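Local coordinates for ethyl acetate hydrolase (PDB 5EFZ), which hydrolyses ethyl acetate to ethanol and acetate, an esterase step in the bacterial breakdown of short-chain methyl ketones such as 2-butanone, at residues A[33-38]-A[120-125]; A[67-72]-A[256-261]; A[170-175]-A[350-355]. All blocks are in the same frame, centred on the assembly; numbering follows the deposited sequence.

Contact 1. Residues A[33-38]-A[120-125]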
loop_
_atom_site.group_PDB
_atom_site.type_symbol
_atom_site.label_atom_id
_atom_site.label_comp_id
_atom_site.label_asym_id
_atom_site.label_seq_id
_atom_site.Cartn_x
_atom_site.Cartn_y
_atom_site.Cartn_z
ATOM N N LEU A 33 -9.444 2.946 -36.076
ATOM C CA LEU A 33 -8.423 3.490 -35.181
ATOM C C LEU A 33 -7.202 2.590 -35.225
ATOM O O LEU A 33 -7.229 1.495 -34.664
ATOM C CB LEU A 33 -8.954 3.610 -33.745
ATOM C CG LEU A 33 -7.995 4.200 -32.710
ATOM C CD1 LEU A 33 -7.633 5.629 -33.111
ATOM C CD2 LEU A 33 -8.602 4.194 -31.302
ATOM N N PRO A 34 -6.140 3.024 -35.924
ATOM C CA PRO A 34 -4.893 2.259 -35.868
ATOM C C PRO A 34 -4.251 2.458 -34.501
ATOM O O PRO A 34 -4.025 3.593 -34.086
ATOM C CB PRO A 34 -4.054 2.850 -37.014
ATOM C CG PRO A 34 -4.587 4.225 -37.183
ATOM C CD PRO A 34 -6.037 4.204 -36.796
ATOM N N LEU A 35 -4.016 1.371 -33.779
ATOM C CA LEU A 35 -3.554 1.479 -32.407
ATOM C C LEU A 35 -2.057 1.538 -32.364
ATOM O O LEU A 35 -1.403 0.994 -33.241
ATOM C CB LEU A 35 -4.049 0.308 -31.583
ATOM C CG LEU A 35 -5.552 0.232 -31.426
ATOM C CD1 LEU A 35 -5.919 -1.086 -30.757
ATOM C CD2 LEU A 35 -6.078 1.432 -30.602
ATOM N N GLU A 36 -1.509 2.212 -31.351
ATOM C CA GLU A 36 -0.061 2.342 -31.231
ATOM C C GLU A 36 0.633 0.974 -31.243
ATOM O O GLU A 36 1.647 0.798 -31.923
ATOM C CB GLU A 36 0.322 3.114 -29.958
ATOM C CG GLU A 36 1.831 3.383 -29.856
ATOM C CD GLU A 36 2.205 4.352 -28.737
ATOM O OE1 GLU A 36 1.306 5.040 -28.226
ATOM O OE2 GLU A 36 3.395 4.411 -28.357
ATOM N N GLU A 37 0.070 0.003 -30.522
ATOM C CA GLU A 37 0.680 -1.331 -30.428
ATOM C C GLU A 37 0.659 -2.114 -31.740
ATOM O O GLU A 37 1.279 -3.180 -31.840
ATOM C CB GLU A 37 -0.019 -2.182 -29.353
ATOM C CG GLU A 37 0.413 -1.863 -27.940
ATOM C CD GLU A 37 1.914 -2.040 -27.730
ATOM O OE1 GLU A 37 2.367 -3.198 -27.622
ATOM O OE2 GLU A 37 2.638 -1.022 -27.686
ATOM N N GLY A 38 -0.072 -1.634 -32.733
ATOM C CA GLY A 38 0.017 -2.253 -34.041
ATOM C C GLY A 38 -1.244 -2.819 -34.657
ATOM O O GLY A 38 -1.318 -3.000 -35.865
ATOM N N ALA A 120 -7.499 -5.756 -28.119
ATOM C CA ALA A 120 -6.131 -5.273 -28.321
ATOM C C ALA A 120 -5.583 -4.556 -27.093
ATOM O O ALA A 120 -6.334 -4.128 -26.218
ATOM C CB ALA A 120 -6.074 -4.330 -29.539
ATOM N N ASN A 121 -4.257 -4.445 -27.026
ATOM C CA ASN A 121 -3.625 -3.640 -25.995
ATOM C C ASN A 121 -3.766 -2.179 -26.399
ATOM O O ASN A 121 -3.235 -1.777 -27.423
ATOM C CB ASN A 121 -2.155 -4.039 -25.831
ATOM C CG ASN A 121 -2.003 -5.397 -25.190
ATOM O OD1 ASN A 121 -2.813 -5.787 -24.348
ATOM N ND2 ASN A 121 -0.967 -6.119 -25.575
ATOM N N VAL A 122 -4.524 -1.414 -25.612
ATOM C CA VAL A 122 -4.786 -0.014 -25.916
ATOM C C VAL A 122 -3.947 0.884 -24.989
ATOM O O VAL A 122 -3.811 0.607 -23.788
ATOM C CB VAL A 122 -6.279 0.300 -25.762
ATOM C CG1 VAL A 122 -6.579 1.768 -26.077
ATOM C CG2 VAL A 122 -7.107 -0.616 -26.681
ATOM N N ARG A 123 -3.360 1.933 -25.555
ATOM C CA ARG A 123 -2.539 2.858 -24.784
ATOM C C ARG A 123 -3.276 4.187 -24.544
ATOM O O ARG A 123 -4.238 4.518 -25.260
ATOM C CB ARG A 123 -1.191 3.132 -25.499
ATOM C CG ARG A 123 -0.193 1.945 -25.479
ATOM C CD ARG A 123 1.115 2.318 -26.209
ATOM N NE ARG A 123 2.105 1.227 -26.118
ATOM C CZ ARG A 123 2.974 1.064 -25.119
ATOM N NH1 ARG A 123 3.001 1.905 -24.096
ATOM N NH2 ARG A 123 3.830 0.043 -25.154
ATOM N N ILE A 124 -2.807 4.935 -23.547
ATOM C CA ILE A 124 -3.337 6.278 -23.276
ATOM C C ILE A 124 -3.348 7.113 -24.562
ATOM O O ILE A 124 -4.331 7.815 -24.848
ATOM C CB ILE A 124 -2.508 6.990 -22.200
ATOM C CG1 ILE A 124 -2.639 6.267 -20.840
ATOM C CG2 ILE A 124 -2.917 8.475 -22.078
ATOM C CD1 ILE A 124 -4.016 6.370 -20.183
ATOM N N GLY A 125 -2.281 7.009 -25.356
ATOM C CA GLY A 125 -2.212 7.779 -26.596
ATOM C C GLY A 125 -3.314 7.426 -27.595
ATOM O O GLY A 125 -3.749 8.280 -28.391
HETATM O O HOH W 1 -1.987 0.363 -28.593
HETATM O O HOH W 2 0.761 -5.452 -27.844
#
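Arg-123 and Glu-37 form the salt bridge that joins the type I beta turn from Leu-35 to Gly-38 to the loop leading into helix 124-139 of this alpha/beta hydrolase. The arginine grips side-on: NE gives the straighter bond, 2.8 Å to Glu-37 OE2 with an N-H...O angle of 155°, and NH2 reaches the same OE2 at 3.0 Å. OE2 lies at the edge of the guanidinium, in its plane, while both nitrogens come to it from above one face of the carboxylate. A bend at chi2 (-58°) folds the Glu-37 chain back so that its acid end meets the extended arginine at about a right angle. Glu-36, in one of its two conformers, rests its carboxylate carbon and OE1 against the arginine CD; its OE2, well out of the guanidinium plane, offers only charge and salt-bridges Arg-280. An alanine in place of Arg-123 would probably leave the Glu-37 carboxylate without its cationic mate, held through the water at OE1 and more likely to turn. Among the apolar contacts, Leu-35 pushes CD1 against Ala-120 CB at 3.5 Å, tighter than usual van der Waals contact; the short methyl of alanine leaves just room for the leucine end. At the helix start, Asp-126 accepts from the backbone N of both Glu-36 and Arg-123, the latter being the N-cap residue. Two waters complete the join. One links Glu-37 OE1 to Asn-121 ND2; the other accepts from Glu-37 N at 2.8 Å and donates to Asn-121 O at 2.7 Å.

Contact 2. Residues A[67-72]-A[256-261]. With ACT (acetate ion), chain O.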
loop_
_atom_site.group_PDB
_atom_site.type_symbol
_atom_site.label_atom_id
_atom_site.label_comp_id
_atom_site.label_asym_id
_atom_site.label_seq_id
_atom_site.Cartn_x
_atom_site.Cartn_y
_atom_site.Cartn_z
ATOM N N TRP A 67 -11.701 7.514 -15.590
ATOM C CA TRP A 67 -10.602 6.890 -14.885
ATOM C C TRP A 67 -10.758 5.376 -14.867
ATOM O O TRP A 67 -11.684 4.820 -15.468
ATOM C CB TRP A 67 -10.499 7.437 -13.449
ATOM C CG TRP A 67 -11.774 7.378 -12.642
ATOM C CD1 TRP A 67 -12.600 6.290 -12.452
ATOM C CD2 TRP A 67 -12.339 8.452 -11.867
ATOM N NE1 TRP A 67 -13.658 6.635 -11.624
ATOM C CE2 TRP A 67 -13.525 7.954 -11.259
ATOM C CE3 TRP A 67 -11.966 9.784 -11.642
ATOM C CZ2 TRP A 67 -14.327 8.750 -10.428
ATOM C CZ3 TRP A 67 -12.771 10.580 -10.827
ATOM C CH2 TRP A 67 -13.936 10.059 -10.228
ATOM N N TYR A 68 -9.828 4.716 -14.187
ATOM C CA TYR A 68 -9.819 3.254 -14.124
ATOM C C TYR A 68 -11.116 2.714 -13.514
ATOM O O TYR A 68 -11.469 3.128 -12.430
ATOM C CB TYR A 68 -8.627 2.764 -13.292
ATOM C CG TYR A 68 -8.676 1.252 -13.082
ATOM C CD1 TYR A 68 -8.190 0.375 -14.056
ATOM C CD2 TYR A 68 -9.211 0.708 -11.908
ATOM C CE1 TYR A 68 -8.244 -1.017 -13.870
ATOM C CE2 TYR A 68 -9.270 -0.695 -11.713
ATOM C CZ TYR A 68 -8.782 -1.530 -12.697
ATOM O OH TYR A 68 -8.855 -2.885 -12.496
ATOM N N SER A 69 -11.782 1.775 -14.216
ATOM C CA SER A 69 -13.026 1.121 -13.784
ATOM C C SER A 69 -14.242 2.058 -13.839
ATOM O O SER A 69 -15.361 1.649 -13.551
ATOM C CB SER A 69 -12.904 0.495 -12.368
ATOM O OG SER A 69 -12.998 1.482 -11.348
ATOM N N GLY A 70 -14.024 3.290 -14.275
ATOM C CA GLY A 70 -15.053 4.308 -14.203
ATOM C C GLY A 70 -15.755 4.567 -15.524
ATOM O O GLY A 70 -15.346 4.084 -16.602
ATOM N N THR A 71 -16.848 5.313 -15.442
ATOM C CA THR A 71 -17.579 5.717 -16.625
ATOM C C THR A 71 -17.906 7.193 -16.526
ATOM O O THR A 71 -17.624 7.858 -15.515
ATOM C CB THR A 71 -18.907 4.947 -16.815
ATOM O OG1 THR A 71 -19.819 5.337 -15.771
ATOM C CG2 THR A 71 -18.692 3.387 -16.807
ATOM N N SER A 72 -18.496 7.710 -17.590
ATOM C CA SER A 72 -18.881 9.116 -17.611
ATOM C C SER A 72 -19.878 9.446 -16.482
ATOM O O SER A 72 -19.936 10.588 -16.024
ATOM C CB SER A 72 -19.484 9.484 -18.985
ATOM O OG SER A 72 -20.381 8.473 -19.446
ATOM N N ARG A 256 -18.632 -4.454 -3.358
ATOM C CA ARG A 256 -19.859 -4.188 -4.111
ATOM C C ARG A 256 -19.572 -3.350 -5.362
ATOM O O ARG A 256 -20.194 -3.564 -6.407
ATOM C CB ARG A 256 -20.883 -3.493 -3.201
ATOM C CG ARG A 256 -22.204 -3.148 -3.861
ATOM C CD ARG A 256 -23.239 -2.613 -2.845
ATOM N NE ARG A 256 -23.629 -3.663 -1.899
ATOM C CZ ARG A 256 -23.915 -3.474 -0.610
ATOM N NH1 ARG A 256 -23.903 -2.254 -0.078
ATOM N NH2 ARG A 256 -24.245 -4.511 0.148
ATOM N N TYR A 257 -18.613 -2.434 -5.268
ATOM C CA TYR A 257 -18.246 -1.563 -6.398
ATOM C C TYR A 257 -17.718 -2.399 -7.573
ATOM O O TYR A 257 -18.129 -2.205 -8.721
ATOM C CB TYR A 257 -17.189 -0.518 -5.963
ATOM C CG TYR A 257 -16.664 0.319 -7.130
ATOM C CD1 TYR A 257 -15.440 0.053 -7.694
ATOM C CD2 TYR A 257 -17.425 1.357 -7.658
ATOM C CE1 TYR A 257 -14.977 0.785 -8.799
ATOM C CE2 TYR A 257 -16.971 2.099 -8.752
ATOM C CZ TYR A 257 -15.745 1.804 -9.297
ATOM O OH TYR A 257 -15.274 2.530 -10.370
ATOM N N PHE A 258 -16.815 -3.325 -7.288
ATOM C CA PHE A 258 -16.184 -4.109 -8.351
ATOM C C PHE A 258 -16.987 -5.336 -8.765
ATOM O O PHE A 258 -16.759 -5.857 -9.847
ATOM C CB PHE A 258 -14.771 -4.564 -7.941
ATOM C CG PHE A 258 -13.748 -3.448 -7.976
ATOM C CD1 PHE A 258 -13.311 -2.943 -9.199
ATOM C CD2 PHE A 258 -13.260 -2.884 -6.800
ATOM C CE1 PHE A 258 -12.373 -1.892 -9.248
ATOM C CE2 PHE A 258 -12.306 -1.839 -6.835
ATOM C CZ PHE A 258 -11.896 -1.336 -8.067
ATOM N N ALA A 259 -17.892 -5.810 -7.912
ATOM C CA ALA A 259 -18.608 -7.077 -8.175
ATOM C C ALA A 259 -19.255 -7.214 -9.572
ATOM O O ALA A 259 -19.211 -8.292 -10.155
ATOM C CB ALA A 259 -19.705 -7.312 -7.096
ATOM N N PRO A 260 -19.909 -6.159 -10.086
ATOM C CA PRO A 260 -20.607 -6.414 -11.359
ATOM C C PRO A 260 -19.759 -6.145 -12.601
ATOM O O PRO A 260 -20.313 -6.189 -13.719
ATOM C CB PRO A 260 -21.775 -5.424 -11.308
ATOM C CG PRO A 260 -21.150 -4.223 -10.612
ATOM C CD PRO A 260 -20.227 -4.811 -9.553
ATOM N N MET A 261 -18.468 -5.856 -12.421
ATOM C CA MET A 261 -17.640 -5.358 -13.527
ATOM C C MET A 261 -17.020 -6.504 -14.313
ATOM O O MET A 261 -16.970 -7.631 -13.839
ATOM C CB MET A 261 -16.552 -4.419 -13.014
ATOM C CG MET A 261 -17.146 -3.152 -12.340
ATOM S SD MET A 261 -15.855 -1.958 -12.022
ATOM C CE MET A 261 -16.822 -0.573 -11.382
HETATM C C ACT O . -8.136 5.462 -11.174
HETATM O O ACT O . -7.145 5.401 -10.394
HETATM O OXT ACT O . -7.904 5.728 -12.402
HETATM C CH3 ACT O . -9.517 5.256 -10.650
HETATM O O HOH W 3 -16.082 5.157 -10.829
#
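Ser-69 OG comes within 2.7 Å of Tyr-257 OH, hydroxyl to hydroxyl, across the contact; the carbonyl O of Tyr-68 lies 2.5 Å from the same OG, shorter than a hydrogen bond normally is, so the exact distance is doubtful. A chi1 of 78° turns OG to the edge of the Tyr-257 ring, near its plane. A serine suits the place because so small a side chain fits between the Tyr-257 hydroxyl, Phe-258 and Met-261. The phenol oxygen in turn shares water 3 with Trp-67, whose NE1 donates to that water in the plane of the indole, so a chain of polar atoms runs from serine to tryptophan. Apolar groups close round it. The extended Met-261 lays SD 3.9 Å from Ser-69 CB and ends with CE over one face of the Tyr-257 ring, offset toward the rim. Phe-258 CE1 approaches Ser-69 CB at 4.0 Å and Tyr-68 CE2 at 4.1 Å, the Tyr-68 and Phe-258 side chains crossing at about a right angle; Trp-223 stacks on the Phe-258 ring. The serine's phi of 72° is that of the third residue of a type II turn, here from Trp-67 to Gly-70. From the same turn, Tyr-68 N donates to OXT of an acetate ion at 2.8 Å and 161°. The acetate is also bound by Met-152 N and by Ser-151 and His-334, the inferred nucleophile and histidine; two backbone N-H groups meeting one ligand here are consistent with the oxyanion hole of an alpha/beta hydrolase.

Contact 3. Residues A[170-175]-A[350-355]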
loop_
_atom_site.group_PDB
_atom_site.type_symbol
_atom_site.label_atom_id
_atom_site.label_comp_id
_atom_site.label_asym_id
_atom_site.label_seq_id
_atom_site.Cartn_x
_atom_site.Cartn_y
_atom_site.Cartn_z
ATOM N N ARG A 170 -5.823 24.923 -21.140
ATOM C CA ARG A 170 -5.642 24.752 -19.685
ATOM C C ARG A 170 -5.713 23.279 -19.403
ATOM O O ARG A 170 -6.476 22.596 -20.059
ATOM C CB ARG A 170 -6.732 25.468 -18.881
ATOM C CG ARG A 170 -6.816 26.970 -19.141
ATOM C CD ARG A 170 -8.031 27.544 -18.416
ATOM N NE ARG A 170 -8.202 28.961 -18.750
ATOM C CZ ARG A 170 -8.819 29.405 -19.843
ATOM N NH1 ARG A 170 -9.322 28.546 -20.732
ATOM N NH2 ARG A 170 -8.906 30.716 -20.058
ATOM N N ALA A 171 -4.943 22.803 -18.421
ATOM C CA ALA A 171 -4.933 21.398 -18.065
ATOM C C ALA A 171 -4.950 21.287 -16.549
ATOM O O ALA A 171 -4.248 22.022 -15.846
ATOM C CB ALA A 171 -3.694 20.683 -18.658
ATOM N N ALA A 172 -5.780 20.390 -16.047
ATOM C CA ALA A 172 -5.805 20.096 -14.626
ATOM C C ALA A 172 -5.638 18.596 -14.442
ATOM O O ALA A 172 -6.532 17.783 -14.783
ATOM C CB ALA A 172 -7.104 20.603 -13.966
ATOM N N ALA A 173 -4.485 18.228 -13.889
ATOM C CA ALA A 173 -4.137 16.816 -13.689
ATOM C C ALA A 173 -4.290 16.461 -12.237
ATOM O O ALA A 173 -3.436 16.822 -11.411
ATOM C CB ALA A 173 -2.724 16.528 -14.159
ATOM N N ILE A 174 -5.402 15.804 -11.912
ATOM C CA ILE A 174 -5.709 15.454 -10.524
ATOM C C ILE A 174 -5.273 14.025 -10.209
ATOM O O ILE A 174 -5.672 13.089 -10.913
ATOM C CB ILE A 174 -7.196 15.574 -10.239
ATOM C CG1 ILE A 174 -7.740 16.968 -10.661
ATOM C CG2 ILE A 174 -7.458 15.321 -8.760
ATOM C CD1 ILE A 174 -9.260 16.969 -10.832
ATOM N N ALA A 175 -4.439 13.873 -9.175
ATOM C CA ALA A 175 -4.064 12.568 -8.669
ATOM C C ALA A 175 -3.585 11.610 -9.782
ATOM O O ALA A 175 -4.041 10.467 -9.888
ATOM C CB ALA A 175 -5.248 11.973 -7.893
ATOM N N ALA A 350 -12.554 25.475 -6.174
ATOM C CA ALA A 350 -11.905 26.785 -6.028
ATOM C C ALA A 350 -10.685 26.874 -6.956
ATOM O O ALA A 350 -10.496 27.883 -7.655
ATOM C CB ALA A 350 -11.514 27.039 -4.569
ATOM N N HIS A 351 -9.867 25.819 -6.984
ATOM C CA HIS A 351 -8.697 25.804 -7.872
ATOM C C HIS A 351 -9.142 25.825 -9.347
ATOM O O HIS A 351 -8.608 26.575 -10.168
ATOM C CB HIS A 351 -7.811 24.568 -7.635
ATOM C CG HIS A 351 -7.099 24.564 -6.324
ATOM N ND1 HIS A 351 -6.317 25.618 -5.880
ATOM C CD2 HIS A 351 -7.027 23.630 -5.344
ATOM C CE1 HIS A 351 -5.808 25.329 -4.702
ATOM N NE2 HIS A 351 -6.226 24.116 -4.352
ATOM N N LEU A 352 -10.110 24.989 -9.686
ATOM C CA LEU A 352 -10.568 24.937 -11.078
ATOM C C LEU A 352 -11.191 26.259 -11.544
ATOM O O LEU A 352 -11.024 26.653 -12.700
ATOM C CB LEU A 352 -11.578 23.820 -11.277
ATOM C CG LEU A 352 -11.044 22.379 -11.242
ATOM C CD1 LEU A 352 -12.210 21.416 -11.502
ATOM C CD2 LEU A 352 -9.888 22.151 -12.225
ATOM N N ALA A 353 -11.922 26.933 -10.661
ATOM C CA ALA A 353 -12.523 28.208 -11.036
ATOM C C ALA A 353 -11.408 29.234 -11.287
ATOM O O ALA A 353 -11.490 30.064 -12.200
ATOM C CB ALA A 353 -13.502 28.691 -9.944
ATOM N N GLU A 354 -10.343 29.148 -10.507
ATOM C CA GLU A 354 -9.233 30.081 -10.650
ATOM C C GLU A 354 -8.521 29.794 -11.963
ATOM O O GLU A 354 -8.173 30.702 -12.702
ATOM C CB GLU A 354 -8.266 29.969 -9.474
ATOM C CG GLU A 354 -7.069 30.893 -9.605
ATOM C CD GLU A 354 -6.206 30.931 -8.361
ATOM O OE1 GLU A 354 -6.625 30.406 -7.306
ATOM O OE2 GLU A 354 -5.098 31.494 -8.446
ATOM N N LEU A 355 -8.354 28.513 -12.272
ATOM C CA LEU A 355 -7.721 28.104 -13.530
ATOM C C LEU A 355 -8.503 28.598 -14.727
ATOM O O LEU A 355 -7.929 29.123 -15.693
ATOM C CB LEU A 355 -7.591 26.573 -13.586
ATOM C CG LEU A 355 -6.926 25.993 -14.838
ATOM C CD1 LEU A 355 -5.569 26.653 -15.077
ATOM C CD2 LEU A 355 -6.734 24.469 -14.601
#
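Leu-355 turns CG anti to its backbone N (chi1 -179°), whereas Leu-352, one helical turn earlier, has CG anti to its carbonyl carbon (chi1 -72°), and the two rotations carry both CD2 methyls to one alanine of the strand. Ala-172 CB meets Leu-352 CD2 at 3.6 Å and Leu-355 CD2 at 3.9 Å. The methyl of alanine is short enough to let the helix lie close, and the two leucine methyls pack against it side by side. Leu-355 CD2 also rests 3.7 Å from the carbonyl O of Ala-171, whose own CB points away from the helix, in the alternation expected of a strand. Arg-170 continues the helix-facing side of the strand at its start. Its chain, extended from CG to NE, runs past Leu-355 with CB and CD each 4.1 Å from the leucine CG, so aliphatic carbon covers aliphatic carbon. The guanidinium has Leu-355 O at its edge, near the plane, with NE 3.1 Å away. NH2 donates to Ser-358 O, past the end of the helix, and NH1 to Ala-145 O, just before strand 146-150. An arginine thus suits the border, with a greasy stem for the leucine and a charged end for these carbonyls. Segment 350-355 of helix 342-356 runs nearly antiparallel to strand 170-174 (163°, closest approach of the axes 9.9 Å). The strand lies between strands 146-150 and 296-300 in the central sheet; helix 342-356 covers one face and helix 152-163 packs on the other through Ala-171 and Ala-173, the layering of the alpha/beta hydrolase fold.

In the fold
Contact 2 lies beside the active site: the Tyr-68 side chain is about 6 Å from that of Ser-151 and about 7 Å from that of His-334, and Tyr-68 N shares the acetate with both and with Met-152 N. Contact 1 lies away from them; contact 3 packs at a distance, though Ala-175 at its end touches Asp-305. Centre to centre, contact 2 is about 22 Å from contact 1 and about 24 Å from contact 3; contacts 1 and 3 are about 28 Å apart. None touches another. Helix 263-274 is common ground, touching both contact 1 and contact 2; helix 152-163, following the inferred nucleophile, likewise meets contacts 1 and 3.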